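Local coordinates for protein cellulase (Bacillus sp. BG-CS10, PDB 5E09) that probably hydrolyses internal beta-1,4-glucosidic bonds of cellulose, as a halophilic family 5 glycoside hydrolase that carries carbohydrate-binding modules, at residues T63-M68 with M121-A126; S445-P450 with Y524-N529; K289-E294 with Q362-G367. All blocks are in the same frame, centred on the assembly; numbering follows the deposited sequence.

Contact 1 (T63-M68 with M121-A126); sequences TWENQM and MAKYTA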
ATOM      1  N   THR A  63       3.316   3.864 -18.976  1.00 39.86           N
ATOM      2  CA  THR A  63       3.664   2.716 -19.801  1.00 35.54           C
ATOM      3  C   THR A  63       3.575   3.143 -21.261  1.00 45.91           C
ATOM      4  O   THR A  63       2.541   3.656 -21.698  1.00 46.53           O
ATOM      5  CB  THR A  63       2.743   1.516 -19.533  1.00 39.94           C
ATOM      6  OG1 THR A  63       2.894   1.099 -18.170  1.00 41.40           O
ATOM      7  CG2 THR A  63       3.094   0.354 -20.450  1.00 30.08           C
ATOM      8  N   TRP A  64       4.658   2.940 -22.005  1.00 44.84           N
ATOM      9  CA  TRP A  64       4.797   3.523 -23.340  1.00 38.26           C
ATOM     10  C   TRP A  64       4.574   2.551 -24.494  1.00 43.39           C
ATOM     11  O   TRP A  64       4.257   2.986 -25.598  1.00 38.73           O
ATOM     12  CB  TRP A  64       6.188   4.143 -23.497  1.00 35.61           C
ATOM     13  CG  TRP A  64       6.481   5.222 -22.513  1.00 36.59           C
ATOM     14  CD1 TRP A  64       7.141   5.092 -21.331  1.00 38.99           C
ATOM     15  CD2 TRP A  64       6.121   6.604 -22.626  1.00 37.44           C
ATOM     16  NE1 TRP A  64       7.217   6.307 -20.697  1.00 39.97           N
ATOM     17  CE2 TRP A  64       6.602   7.248 -21.471  1.00 38.34           C
ATOM     18  CE3 TRP A  64       5.441   7.350 -23.590  1.00 41.05           C
ATOM     19  CZ2 TRP A  64       6.415   8.614 -21.255  1.00 51.67           C
ATOM     20  CZ3 TRP A  64       5.262   8.700 -23.376  1.00 36.63           C
ATOM     21  CH2 TRP A  64       5.743   9.320 -22.216  1.00 43.38           C
ATOM     22  N   GLU A  65       4.746   1.253 -24.241  1.00 38.02           N
ATOM     23  CA  GLU A  65       4.808   0.248 -25.309  1.00 47.17           C
ATOM     24  C   GLU A  65       3.682   0.323 -26.339  1.00 49.23           C
ATOM     25  O   GLU A  65       3.928   0.224 -27.542  1.00 67.31           O
ATOM     26  CB  GLU A  65       4.815  -1.160 -24.717  1.00 51.67           C
ATOM     27  CG  GLU A  65       4.864  -2.243 -25.787  1.00 52.51           C
ATOM     28  CD  GLU A  65       4.104  -3.488 -25.395  1.00 67.47           C
ATOM     29  OE1 GLU A  65       4.568  -4.209 -24.487  1.00 77.81           O
ATOM     30  OE2 GLU A  65       3.036  -3.746 -25.988  1.00 92.24           O
ATOM     31  N   ASN A  66       2.453   0.492 -25.868  1.00 48.57           N
ATOM     32  CA  ASN A  66       1.294   0.523 -26.754  1.00 59.45           C
ATOM     33  C   ASN A  66       1.073   1.883 -27.421  1.00 50.10           C
ATOM     34  O   ASN A  66       0.065   2.100 -28.090  1.00 61.08           O
ATOM     35  CB  ASN A  66       0.041   0.104 -25.983  1.00 44.99           C
ATOM     36  CG  ASN A  66       0.019  -1.380 -25.678  1.00 51.18           C
ATOM     37  OD1 ASN A  66       0.501  -2.191 -26.467  1.00 57.80           O
ATOM     38  ND2 ASN A  66      -0.536  -1.744 -24.528  1.00 65.34           N
ATOM     39  N   GLN A  67       2.019   2.797 -27.249  1.00 43.93           N
ATOM     40  CA  GLN A  67       1.907   4.113 -27.866  1.00 46.57           C
ATOM     41  C   GLN A  67       3.104   4.385 -28.771  1.00 45.80           C
ATOM     42  O   GLN A  67       3.357   5.526 -29.165  1.00 51.70           O
ATOM     43  CB  GLN A  67       1.788   5.200 -26.793  1.00 42.63           C
ATOM     44  CG  GLN A  67       0.618   5.016 -25.830  1.00 49.22           C
ATOM     45  CD  GLN A  67      -0.742   5.257 -26.481  1.00 56.83           C
ATOM     46  OE1 GLN A  67      -0.833   5.809 -27.578  1.00 52.87           O
ATOM     47  NE2 GLN A  67      -1.805   4.845 -25.797  1.00 50.28           N
HETATM   48  N   MSE A  68       3.841   3.330 -29.100  1.00 49.34           N
HETATM   49  CA  MSE A  68       5.073   3.470 -29.866  1.00 59.70           C
HETATM   50  C   MSE A  68       4.931   2.986 -31.302  1.00 58.15           C
HETATM   51  O   MSE A  68       4.336   1.941 -31.556  1.00 50.75           O
HETATM   52  CB  MSE A  68       6.207   2.703 -29.189  1.00 47.87           C
HETATM   53  CG  MSE A  68       6.581   3.233 -27.822  1.00 58.29           C
HETATM   54 SE   MSE A  68       7.955   2.132 -26.996  0.58 58.72          SE
HETATM   55  CE  MSE A  68       9.485   2.827 -27.954  1.00 53.00           C
HETATM   56  N   MSE A 121      17.707  -2.269 -26.173  1.00 57.84           N
HETATM   57  CA  MSE A 121      18.519  -1.061 -26.091  1.00 45.66           C
HETATM   58  C   MSE A 121      18.069  -0.010 -27.097  1.00 47.47           C
HETATM   59  O   MSE A 121      18.047   1.182 -26.790  1.00 43.04           O
HETATM   60  CB  MSE A 121      19.991  -1.385 -26.313  1.00 46.70           C
HETATM   61  CG  MSE A 121      20.585  -2.239 -25.222  1.00 66.61           C
HETATM   62 SE   MSE A 121      20.485  -1.384 -23.463  0.54 58.68          SE
HETATM   63  CE  MSE A 121      21.721   0.086 -23.808  1.00 65.24           C
ATOM     64  N   ALA A 122      17.705  -0.453 -28.297  1.00 41.52           N
ATOM     65  CA  ALA A 122      17.250   0.475 -29.329  1.00 53.08           C
ATOM     66  C   ALA A 122      15.967   1.211 -28.918  1.00 48.53           C
ATOM     67  O   ALA A 122      15.892   2.440 -29.016  1.00 48.92           O
ATOM     68  CB  ALA A 122      17.040  -0.259 -30.644  1.00 41.30           C
ATOM     69  N   LYS A 123      14.967   0.459 -28.458  1.00 44.17           N
ATOM     70  CA  LYS A 123      13.685   1.035 -28.046  1.00 42.88           C
ATOM     71  C   LYS A 123      13.844   1.945 -26.838  1.00 40.01           C
ATOM     72  O   LYS A 123      13.265   3.022 -26.781  1.00 48.38           O
ATOM     73  CB  LYS A 123      12.671  -0.059 -27.708  1.00 46.26           C
ATOM     74  CG  LYS A 123      12.302  -0.966 -28.851  1.00 55.95           C
ATOM     75  CD  LYS A 123      11.192  -1.930 -28.453  1.00 51.55           C
ATOM     76  CE  LYS A 123       9.910  -1.190 -28.114  1.00 57.80           C
ATOM     77  NZ  LYS A 123       8.781  -2.131 -27.850  1.00 69.07           N
ATOM     78  N   TYR A 124      14.612   1.473 -25.864  1.00 45.94           N
ATOM     79  CA  TYR A 124      14.895   2.209 -24.640  1.00 42.50           C
ATOM     80  C   TYR A 124      15.549   3.551 -24.970  1.00 51.37           C
ATOM     81  O   TYR A 124      15.161   4.614 -24.445  1.00 47.29           O
ATOM     82  CB  TYR A 124      15.793   1.356 -23.744  1.00 36.70           C
ATOM     83  CG  TYR A 124      16.073   1.910 -22.367  1.00 51.06           C
ATOM     84  CD1 TYR A 124      15.122   1.838 -21.358  1.00 39.20           C
ATOM     85  CD2 TYR A 124      17.312   2.462 -22.061  1.00 39.93           C
ATOM     86  CE1 TYR A 124      15.390   2.325 -20.087  1.00 38.43           C
ATOM     87  CE2 TYR A 124      17.585   2.951 -20.807  1.00 34.94           C
ATOM     88  CZ  TYR A 124      16.624   2.881 -19.822  1.00 40.56           C
ATOM     89  OH  TYR A 124      16.909   3.369 -18.566  1.00 39.10           O
ATOM     90  N   THR A 125      16.522   3.491 -25.871  1.00 46.39           N
ATOM     91  CA  THR A 125      17.221   4.680 -26.341  1.00 43.70           C
ATOM     92  C   THR A 125      16.291   5.652 -27.062  1.00 55.66           C
ATOM     93  O   THR A 125      16.321   6.852 -26.786  1.00 51.86           O
ATOM     94  CB  THR A 125      18.365   4.307 -27.278  1.00 41.89           C
ATOM     95  OG1 THR A 125      19.290   3.475 -26.569  1.00 52.34           O
ATOM     96  CG2 THR A 125      19.078   5.553 -27.765  1.00 45.32           C
ATOM     97  N   ALA A 126      15.473   5.134 -27.978  1.00 37.64           N
ATOM     98  CA  ALA A 126      14.505   5.963 -28.696  1.00 41.90           C
ATOM     99  C   ALA A 126      13.532   6.656 -27.737  1.00 48.63           C
ATOM    100  O   ALA A 126      13.220   7.848 -27.888  1.00 46.06           O
ATOM    101  CB  ALA A 126      13.738   5.121 -29.711  1.00 47.35           C
TER
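Met68 and Lys123 make the main apolar contact between the loop 63-68 and the helix segment 121-126. Met68, present as selenomethionine, brings SE to within 4.0 Å of Lys123 CE, while its terminal methyl CE also reaches Lys123 O at 4.0 Å. The two long side chains meet at a slant, and both are bent: Met68 turns at chi3 (79°), which swings its methyl round to the helix backbone, and Lys123 turns at its own chi3, laying its last methylene against the selenium. Met68 also touches Leu127, one turn further along the helix, so it spans two successive turns.

Both segments lie in the eight-stranded TIM barrel of the family 5 catalytic domain. Segment 63-68 lies in the loop after barrel strand 57-60, and helix 117-134 follows strand 97-100 and the short helix 105-110; the contact thus joins the loop that leaves strand 57-60 to the flank of helix 117-134, near the protein surface.

Charge adds a looser component. Lys123 NZ comes within 4.4 Å of Glu65 CG, yet it stays 5.8 Å from Glu65 OE1, too far for a salt bridge. Its ammonium group makes a cation-pi interaction with Trp109 instead, and the side chain of Glu65 touches Trp109 as well.

Hydrogen bonds act within each segment. In the loop, Gln67 N binds Trp64 O at 2.8 Å, closing a tight turn ahead of Met68. On the helix, Met121 O accepts from Thr125 N and, at 2.6 Å, from Thr125 OG1; the two donors approach opposite faces of the carbonyl plane.

Contact 2 (S445-P450 with Y524-N529); sequences SNFAIP and YTLSKN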
ATOM      1  N   SER A 445     -17.423 -23.291  -7.668  1.00 53.44           N
ATOM      2  CA  SER A 445     -17.295 -21.996  -8.319  1.00 59.26           C
ATOM      3  C   SER A 445     -18.318 -20.977  -7.812  1.00 52.34           C
ATOM      4  O   SER A 445     -18.259 -19.804  -8.175  1.00 57.81           O
ATOM      5  CB  SER A 445     -17.421 -22.161  -9.833  1.00 53.74           C
ATOM      6  OG  SER A 445     -18.670 -22.733 -10.171  1.00 56.83           O
ATOM      7  N   ASN A 446     -19.246 -21.421  -6.969  1.00 53.38           N
ATOM      8  CA  ASN A 446     -20.291 -20.538  -6.459  1.00 53.73           C
ATOM      9  C   ASN A 446     -20.623 -20.806  -4.990  1.00 68.66           C
ATOM     10  O   ASN A 446     -21.793 -20.866  -4.609  1.00 65.28           O
ATOM     11  CB  ASN A 446     -21.551 -20.683  -7.312  1.00 65.32           C
ATOM     12  CG  ASN A 446     -22.530 -19.549  -7.103  1.00 71.80           C
ATOM     13  OD1 ASN A 446     -22.134 -18.426  -6.791  1.00 75.73           O
ATOM     14  ND2 ASN A 446     -23.817 -19.837  -7.269  1.00 77.18           N
ATOM     15  N   PHE A 447     -19.595 -20.958  -4.162  1.00 59.67           N
ATOM     16  CA  PHE A 447     -19.808 -21.376  -2.784  1.00 47.48           C
ATOM     17  C   PHE A 447     -19.774 -20.219  -1.783  1.00 43.58           C
ATOM     18  O   PHE A 447     -18.809 -19.457  -1.711  1.00 46.74           O
ATOM     19  CB  PHE A 447     -18.779 -22.434  -2.386  1.00 39.49           C
ATOM     20  CG  PHE A 447     -19.141 -23.175  -1.135  1.00 50.23           C
ATOM     21  CD1 PHE A 447     -19.967 -24.286  -1.189  1.00 47.40           C
ATOM     22  CD2 PHE A 447     -18.673 -22.749   0.100  1.00 38.42           C
ATOM     23  CE1 PHE A 447     -20.318 -24.967  -0.033  1.00 53.84           C
ATOM     24  CE2 PHE A 447     -19.015 -23.422   1.257  1.00 47.61           C
ATOM     25  CZ  PHE A 447     -19.836 -24.534   1.192  1.00 52.74           C
ATOM     26  N   ALA A 448     -20.843 -20.106  -1.007  1.00 36.42           N
ATOM     27  CA  ALA A 448     -20.912 -19.120   0.057  1.00 51.73           C
ATOM     28  C   ALA A 448     -21.648 -19.676   1.273  1.00 43.92           C
ATOM     29  O   ALA A 448     -22.749 -20.206   1.156  1.00 47.93           O
ATOM     30  CB  ALA A 448     -21.589 -17.850  -0.438  1.00 44.33           C
ATOM     31  N   ILE A 449     -21.021 -19.550   2.435  1.00 46.74           N
ATOM     32  CA  ILE A 449     -21.629 -19.911   3.707  1.00 36.33           C
ATOM     33  C   ILE A 449     -22.512 -18.791   4.227  1.00 35.92           C
ATOM     34  O   ILE A 449     -22.024 -17.694   4.481  1.00 47.25           O
ATOM     35  CB  ILE A 449     -20.556 -20.211   4.759  1.00 37.41           C
ATOM     36  CG1 ILE A 449     -19.573 -21.254   4.224  1.00 45.03           C
ATOM     37  CG2 ILE A 449     -21.202 -20.644   6.072  1.00 36.87           C
ATOM     38  CD1 ILE A 449     -18.255 -21.293   4.966  1.00 43.12           C
ATOM     39  N   PRO A 450     -23.818 -19.052   4.380  1.00 41.02           N
ATOM     40  CA  PRO A 450     -24.685 -18.053   5.010  1.00 36.95           C
ATOM     41  C   PRO A 450     -24.171 -17.718   6.405  1.00 40.14           C
ATOM     42  O   PRO A 450     -23.859 -18.617   7.185  1.00 46.24           O
ATOM     43  CB  PRO A 450     -26.050 -18.746   5.061  1.00 43.40           C
ATOM     44  CG  PRO A 450     -26.001 -19.757   3.959  1.00 43.20           C
ATOM     45  CD  PRO A 450     -24.571 -20.234   3.919  1.00 52.15           C
ATOM     46  N   TYR A 524     -16.319 -24.759  11.245  1.00 45.86           N
ATOM     47  CA  TYR A 524     -17.196 -25.098  10.132  1.00 37.81           C
ATOM     48  C   TYR A 524     -16.578 -26.234   9.326  1.00 42.91           C
ATOM     49  O   TYR A 524     -15.362 -26.326   9.226  1.00 38.43           O
ATOM     50  CB  TYR A 524     -17.425 -23.874   9.246  1.00 39.16           C
ATOM     51  CG  TYR A 524     -18.609 -23.977   8.312  1.00 43.46           C
ATOM     52  CD1 TYR A 524     -19.902 -23.734   8.765  1.00 44.15           C
ATOM     53  CD2 TYR A 524     -18.434 -24.301   6.973  1.00 44.36           C
ATOM     54  CE1 TYR A 524     -20.982 -23.817   7.911  1.00 44.49           C
ATOM     55  CE2 TYR A 524     -19.510 -24.385   6.111  1.00 37.38           C
ATOM     56  CZ  TYR A 524     -20.780 -24.144   6.584  1.00 42.58           C
ATOM     57  OH  TYR A 524     -21.850 -24.223   5.725  1.00 37.20           O
ATOM     58  N   THR A 525     -17.397 -27.101   8.743  1.00 33.86           N
ATOM     59  CA  THR A 525     -16.836 -28.254   8.045  1.00 46.65           C
ATOM     60  C   THR A 525     -17.295 -28.328   6.594  1.00 39.71           C
ATOM     61  O   THR A 525     -18.478 -28.207   6.305  1.00 39.84           O
ATOM     62  CB  THR A 525     -17.198 -29.576   8.767  1.00 51.50           C
ATOM     63  OG1 THR A 525     -16.750 -29.514  10.126  1.00 47.38           O
ATOM     64  CG2 THR A 525     -16.537 -30.769   8.083  1.00 43.44           C
ATOM     65  N   LEU A 526     -16.346 -28.509   5.683  1.00 34.06           N
ATOM     66  CA  LEU A 526     -16.662 -28.712   4.274  1.00 47.26           C
ATOM     67  C   LEU A 526     -16.432 -30.168   3.882  1.00 53.44           C
ATOM     68  O   LEU A 526     -15.494 -30.804   4.344  1.00 43.42           O
ATOM     69  CB  LEU A 526     -15.816 -27.801   3.379  1.00 40.85           C
ATOM     70  CG  LEU A 526     -15.823 -26.292   3.645  1.00 47.07           C
ATOM     71  CD1 LEU A 526     -14.969 -25.566   2.613  1.00 32.56           C
ATOM     72  CD2 LEU A 526     -17.240 -25.746   3.651  1.00 41.01           C
ATOM     73  N   SER A 527     -17.307 -30.697   3.042  1.00 45.08           N
ATOM     74  CA  SER A 527     -17.055 -31.957   2.367  1.00 50.34           C
ATOM     75  C   SER A 527     -16.996 -31.659   0.882  1.00 37.03           C
ATOM     76  O   SER A 527     -17.994 -31.257   0.283  1.00 51.41           O
ATOM     77  CB  SER A 527     -18.137 -32.992   2.685  1.00 48.99           C
ATOM     78  OG  SER A 527     -18.087 -33.370   4.049  1.00 48.24           O
ATOM     79  N   LYS A 528     -15.814 -31.816   0.303  1.00 40.76           N
ATOM     80  CA  LYS A 528     -15.617 -31.574  -1.121  1.00 44.06           C
ATOM     81  C   LYS A 528     -15.493 -32.877  -1.898  1.00 48.91           C
ATOM     82  O   LYS A 528     -14.697 -33.753  -1.552  1.00 48.16           O
ATOM     83  CB  LYS A 528     -14.373 -30.720  -1.377  1.00 37.81           C
ATOM     84  CG  LYS A 528     -13.968 -30.726  -2.849  1.00 45.79           C
ATOM     85  CD  LYS A 528     -12.867 -29.743  -3.165  1.00 49.29           C
ATOM     86  CE  LYS A 528     -12.409 -29.854  -4.617  1.00 51.40           C
ATOM     87  NZ  LYS A 528     -11.639 -31.103  -4.887  1.00 59.31           N
ATOM     88  N   ASN A 529     -16.289 -32.989  -2.953  1.00 47.98           N
ATOM     89  CA  ASN A 529     -16.188 -34.095  -3.889  1.00 46.46           C
ATOM     90  C   ASN A 529     -16.423 -33.593  -5.309  1.00 52.77           C
ATOM     91  O   ASN A 529     -17.509 -33.092  -5.635  1.00 54.60           O
ATOM     92  CB  ASN A 529     -17.176 -35.195  -3.526  1.00 49.12           C
ATOM     93  CG  ASN A 529     -16.821 -36.515  -4.157  1.00 47.51           C
ATOM     94  OD1 ASN A 529     -17.472 -36.955  -5.093  1.00 46.21           O
ATOM     95  ND2 ASN A 529     -15.758 -37.138  -3.668  1.00 62.83           N
TER
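The hydroxyl of Tyr524, whose OH lies 3.7 Å from Ile449 CG2, is hydrogen-bonded to the backbone oxygen of Glu438, so the one polar side-chain atom among the four residues that touch has a partner. The setting is the carbohydrate-binding module near the C-terminus, an antiparallel beta fold. Strands 447-452 and 521-529 are not neighbours in the sheet, since 532-536 and 436-443 run between them; they face each other across the interior and meet through side chains alone. On each strand alternate residues point inward, Phe447 and Ile449 from one, Tyr524 and Leu526 from the other.

Ile449 covers the Tyr524 ring. Its CG2 methyl makes a CH-pi contact over one face, 4.0 Å from the ring centroid and 29° off the normal. Along the other branch, Ile449 CD1 comes to 3.5 Å from Tyr524 CE2. With chi1 at -53°, CG2 stands anti to the backbone N and CG1 beside it, and this sets the two branches on different parts of the ring.

The second pair is purely apolar. Phe447 and Leu526 come from opposite walls and pass alongside one another, and both also touch Val533 of the intervening strand 532-536. Leu526 CD2 links the two pairs: it sits in the plane of the Tyr524 ring at its edge, and it lies 3.8 Å from Phe447 CZ.

Contact 3 (K289-E294 with Q362-G367); sequences KLKFFE and QLHLHG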
ATOM      1  N   LYS A 289      -4.056  -1.203  10.051  1.00 29.28           N
ATOM      2  CA  LYS A 289      -3.617  -0.430   8.890  1.00 37.00           C
ATOM      3  C   LYS A 289      -3.066   0.939   9.318  1.00 39.32           C
ATOM      4  O   LYS A 289      -1.933   1.319   8.964  1.00 38.93           O
ATOM      5  CB  LYS A 289      -4.775  -0.252   7.901  1.00 28.08           C
ATOM      6  CG  LYS A 289      -4.479   0.699   6.750  1.00 40.42           C
ATOM      7  CD  LYS A 289      -5.754   1.307   6.178  1.00 36.89           C
ATOM      8  CE  LYS A 289      -6.754   0.229   5.795  1.00 58.86           C
ATOM      9  NZ  LYS A 289      -8.047   0.826   5.370  1.00 59.78           N
ATOM     10  N   LEU A 290      -3.876   1.671  10.087  1.00 41.02           N
ATOM     11  CA  LEU A 290      -3.466   2.975  10.611  1.00 33.86           C
ATOM     12  C   LEU A 290      -2.154   2.896  11.393  1.00 36.80           C
ATOM     13  O   LEU A 290      -1.242   3.700  11.177  1.00 39.62           O
ATOM     14  CB  LEU A 290      -4.561   3.559  11.503  1.00 35.60           C
ATOM     15  CG  LEU A 290      -5.916   3.830  10.848  1.00 38.75           C
ATOM     16  CD1 LEU A 290      -6.932   4.281  11.886  1.00 39.74           C
ATOM     17  CD2 LEU A 290      -5.784   4.860   9.741  1.00 31.17           C
ATOM     18  N   LYS A 291      -2.052   1.922  12.294  1.00 34.02           N
ATOM     19  CA  LYS A 291      -0.824   1.765  13.070  1.00 39.78           C
ATOM     20  C   LYS A 291       0.394   1.496  12.172  1.00 42.91           C
ATOM     21  O   LYS A 291       1.494   2.036  12.406  1.00 41.30           O
ATOM     22  CB  LYS A 291      -0.993   0.654  14.110  1.00 43.11           C
ATOM     23  CG  LYS A 291      -1.869   1.073  15.298  1.00 48.94           C
ATOM     24  CD  LYS A 291      -1.895   0.015  16.404  1.00 42.33           C
ATOM     25  CE  LYS A 291      -2.752  -1.172  16.014  1.00 38.20           C
ATOM     26  NZ  LYS A 291      -2.936  -2.123  17.149  1.00 43.81           N
ATOM     27  N   PHE A 292       0.193   0.687  11.131  1.00 45.52           N
ATOM     28  CA  PHE A 292       1.264   0.411  10.183  1.00 40.06           C
ATOM     29  C   PHE A 292       1.764   1.702   9.547  1.00 40.63           C
ATOM     30  O   PHE A 292       2.962   2.002   9.590  1.00 36.84           O
ATOM     31  CB  PHE A 292       0.812  -0.561   9.087  1.00 38.50           C
ATOM     32  CG  PHE A 292       1.819  -0.724   7.977  1.00 37.27           C
ATOM     33  CD1 PHE A 292       2.856  -1.639   8.091  1.00 43.54           C
ATOM     34  CD2 PHE A 292       1.740   0.048   6.828  1.00 31.22           C
ATOM     35  CE1 PHE A 292       3.796  -1.785   7.075  1.00 34.63           C
ATOM     36  CE2 PHE A 292       2.676  -0.088   5.815  1.00 37.96           C
ATOM     37  CZ  PHE A 292       3.707  -1.007   5.941  1.00 32.79           C
ATOM     38  N   PHE A 293       0.854   2.468   8.954  1.00 40.13           N
ATOM     39  CA  PHE A 293       1.284   3.678   8.253  1.00 43.13           C
ATOM     40  C   PHE A 293       1.882   4.731   9.193  1.00 42.65           C
ATOM     41  O   PHE A 293       2.838   5.423   8.823  1.00 45.02           O
ATOM     42  CB  PHE A 293       0.124   4.260   7.444  1.00 31.77           C
ATOM     43  CG  PHE A 293      -0.130   3.519   6.159  1.00 38.75           C
ATOM     44  CD1 PHE A 293       0.612   3.808   5.021  1.00 34.21           C
ATOM     45  CD2 PHE A 293      -1.084   2.514   6.093  1.00 42.73           C
ATOM     46  CE1 PHE A 293       0.401   3.119   3.830  1.00 35.32           C
ATOM     47  CE2 PHE A 293      -1.307   1.819   4.902  1.00 43.90           C
ATOM     48  CZ  PHE A 293      -0.559   2.124   3.770  1.00 35.51           C
ATOM     49  N   GLU A 294       1.348   4.834  10.409  1.00 44.50           N
ATOM     50  CA  GLU A 294       1.899   5.766  11.401  1.00 48.74           C
ATOM     51  C   GLU A 294       3.356   5.414  11.732  1.00 40.01           C
ATOM     52  O   GLU A 294       4.257   6.272  11.701  1.00 39.82           O
ATOM     53  CB  GLU A 294       1.041   5.757  12.674  1.00 47.62           C
ATOM     54  CG  GLU A 294       1.324   6.896  13.658  1.00 43.02           C
ATOM     55  CD  GLU A 294       2.464   6.590  14.610  1.00 49.24           C
ATOM     56  OE1 GLU A 294       2.693   5.394  14.911  1.00 40.43           O
ATOM     57  OE2 GLU A 294       3.133   7.550  15.055  1.00 46.47           O
ATOM     58  N   GLN A 362      -5.713  -0.490  26.105  1.00 49.69           N
ATOM     59  CA  GLN A 362      -4.307  -0.114  26.119  1.00 49.25           C
ATOM     60  C   GLN A 362      -4.020   0.921  25.035  1.00 49.65           C
ATOM     61  O   GLN A 362      -4.201   0.664  23.846  1.00 46.26           O
ATOM     62  CB  GLN A 362      -3.421  -1.354  25.942  1.00 50.03           C
ATOM     63  CG  GLN A 362      -1.928  -1.069  25.915  1.00 53.08           C
ATOM     64  CD  GLN A 362      -1.401  -0.569  27.248  1.00 61.66           C
ATOM     65  OE1 GLN A 362      -0.765   0.485  27.316  1.00 60.52           O
ATOM     66  NE2 GLN A 362      -1.659  -1.326  28.316  1.00 41.59           N
ATOM     67  N   LEU A 363      -3.594   2.102  25.463  1.00 47.66           N
ATOM     68  CA  LEU A 363      -3.191   3.160  24.552  1.00 37.95           C
ATOM     69  C   LEU A 363      -1.701   3.044  24.245  1.00 42.71           C
ATOM     70  O   LEU A 363      -0.929   2.574  25.078  1.00 42.24           O
ATOM     71  CB  LEU A 363      -3.499   4.531  25.160  1.00 41.41           C
ATOM     72  CG  LEU A 363      -4.752   5.293  24.728  1.00 50.61           C
ATOM     73  CD1 LEU A 363      -5.954   4.369  24.539  1.00 34.48           C
ATOM     74  CD2 LEU A 363      -5.056   6.385  25.756  1.00 47.12           C
ATOM     75  N   HIS A 364      -1.308   3.450  23.041  1.00 39.92           N
ATOM     76  CA  HIS A 364       0.101   3.625  22.703  1.00 44.51           C
ATOM     77  C   HIS A 364       0.315   5.101  22.449  1.00 39.96           C
ATOM     78  O   HIS A 364       0.069   5.581  21.345  1.00 40.03           O
ATOM     79  CB  HIS A 364       0.510   2.820  21.465  1.00 43.20           C
ATOM     80  CG  HIS A 364       0.099   1.383  21.505  1.00 47.40           C
ATOM     81  ND1 HIS A 364       0.353   0.563  22.587  1.00 46.06           N
ATOM     82  CD2 HIS A 364      -0.529   0.610  20.589  1.00 50.58           C
ATOM     83  CE1 HIS A 364      -0.115  -0.644  22.338  1.00 55.36           C
ATOM     84  NE2 HIS A 364      -0.653  -0.645  21.130  1.00 63.25           N
ATOM     85  N   LEU A 365       0.773   5.816  23.468  1.00 45.45           N
ATOM     86  CA  LEU A 365       0.783   7.273  23.425  1.00 57.33           C
ATOM     87  C   LEU A 365       1.826   7.830  22.461  1.00 46.24           C
ATOM     88  O   LEU A 365       1.642   8.915  21.906  1.00 42.04           O
ATOM     89  CB  LEU A 365       1.005   7.832  24.833  1.00 43.06           C
ATOM     90  CG  LEU A 365      -0.175   7.588  25.779  1.00 48.07           C
ATOM     91  CD1 LEU A 365       0.159   8.054  27.185  1.00 42.22           C
ATOM     92  CD2 LEU A 365      -1.437   8.277  25.265  1.00 36.16           C
ATOM     93  N   HIS A 366       2.910   7.081  22.260  1.00 49.30           N
ATOM     94  CA  HIS A 366       3.989   7.491  21.359  1.00 56.67           C
ATOM     95  C   HIS A 366       4.490   8.904  21.671  1.00 53.53           C
ATOM     96  O   HIS A 366       4.721   9.704  20.762  1.00 45.43           O
ATOM     97  CB  HIS A 366       3.531   7.415  19.893  1.00 46.25           C
ATOM     98  CG  HIS A 366       3.188   6.029  19.433  1.00 52.33           C
ATOM     99  ND1 HIS A 366       2.200   5.777  18.505  1.00 42.01           N
ATOM    100  CD2 HIS A 366       3.711   4.824  19.766  1.00 44.05           C
ATOM    101  CE1 HIS A 366       2.125   4.474  18.290  1.00 56.15           C
ATOM    102  NE2 HIS A 366       3.030   3.875  19.042  1.00 55.05           N
ATOM    103  N   GLY A 367       4.639   9.209  22.956  1.00 48.15           N
ATOM    104  CA  GLY A 367       5.147  10.505  23.372  1.00 43.79           C
ATOM    105  C   GLY A 367       4.094  11.597  23.456  1.00 46.89           C
ATOM    106  O   GLY A 367       4.400  12.733  23.817  1.00 54.55           O
TER
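Lys291 and His364 keep their CA atoms 9.9 Å apart, and Glu294 and His366 10.3 Å, so helix 286-302 meets the end of strand 359-364 and the loop that follows it through side chains only. The contact joins two modules: the helix belongs to the outer layer of the catalytic TIM barrel, the strand to the X2 module.

The carboxylate of Glu294 and the imidazole of His366 have nearly parallel planes, 10° apart. Glu294 OE1 is 3.5 Å from His366 CE1, and a bend at chi2 (-86°) turns the carboxylate toward the ring. His366 ND1 is hydrogen-bonded to Ser340 O. His364 O lies 3.5 Å above one face of the His366 ring, offset toward its rim. Nearby, Lys291 CD approaches the edge of the His364 ring, 4.4 Å from His364 CD2, while its NZ forms a salt bridge with Glu288.

Glu294 OE2 in turn makes a salt bridge with Arg339 NE and accepts a hydrogen bond from Ser340 N. Replacing Glu294 with an alanine removes these bonds and is likely to leave Arg339 without this carboxylate mate and the Ser340 N-H without its acceptor. Glu294 and His366 thus both hold the backbone of Ser340, which ties the segment between the modules to each of them.

Overall arrangement
The three contacts share no strand or helix and lie far apart, with centres between about 38 and 48 Å from one another. Contact 2 is the core contact: all its touching residues are buried, and its chemistry is apolar and aromatic, as befits the interior of a beta module. Contact 1 lies at the surface on the barrel's flank, where the aliphatic part of a lysine meets a selenomethionine beside an acidic residue. Contact 3, on the other side of the chain's centre from contact 1, is partly buried, and its glutamate, lysine and one histidine have polar partners outside the two segments. It also differs in joining two modules, whereas contacts 1 and 2 each stay within one.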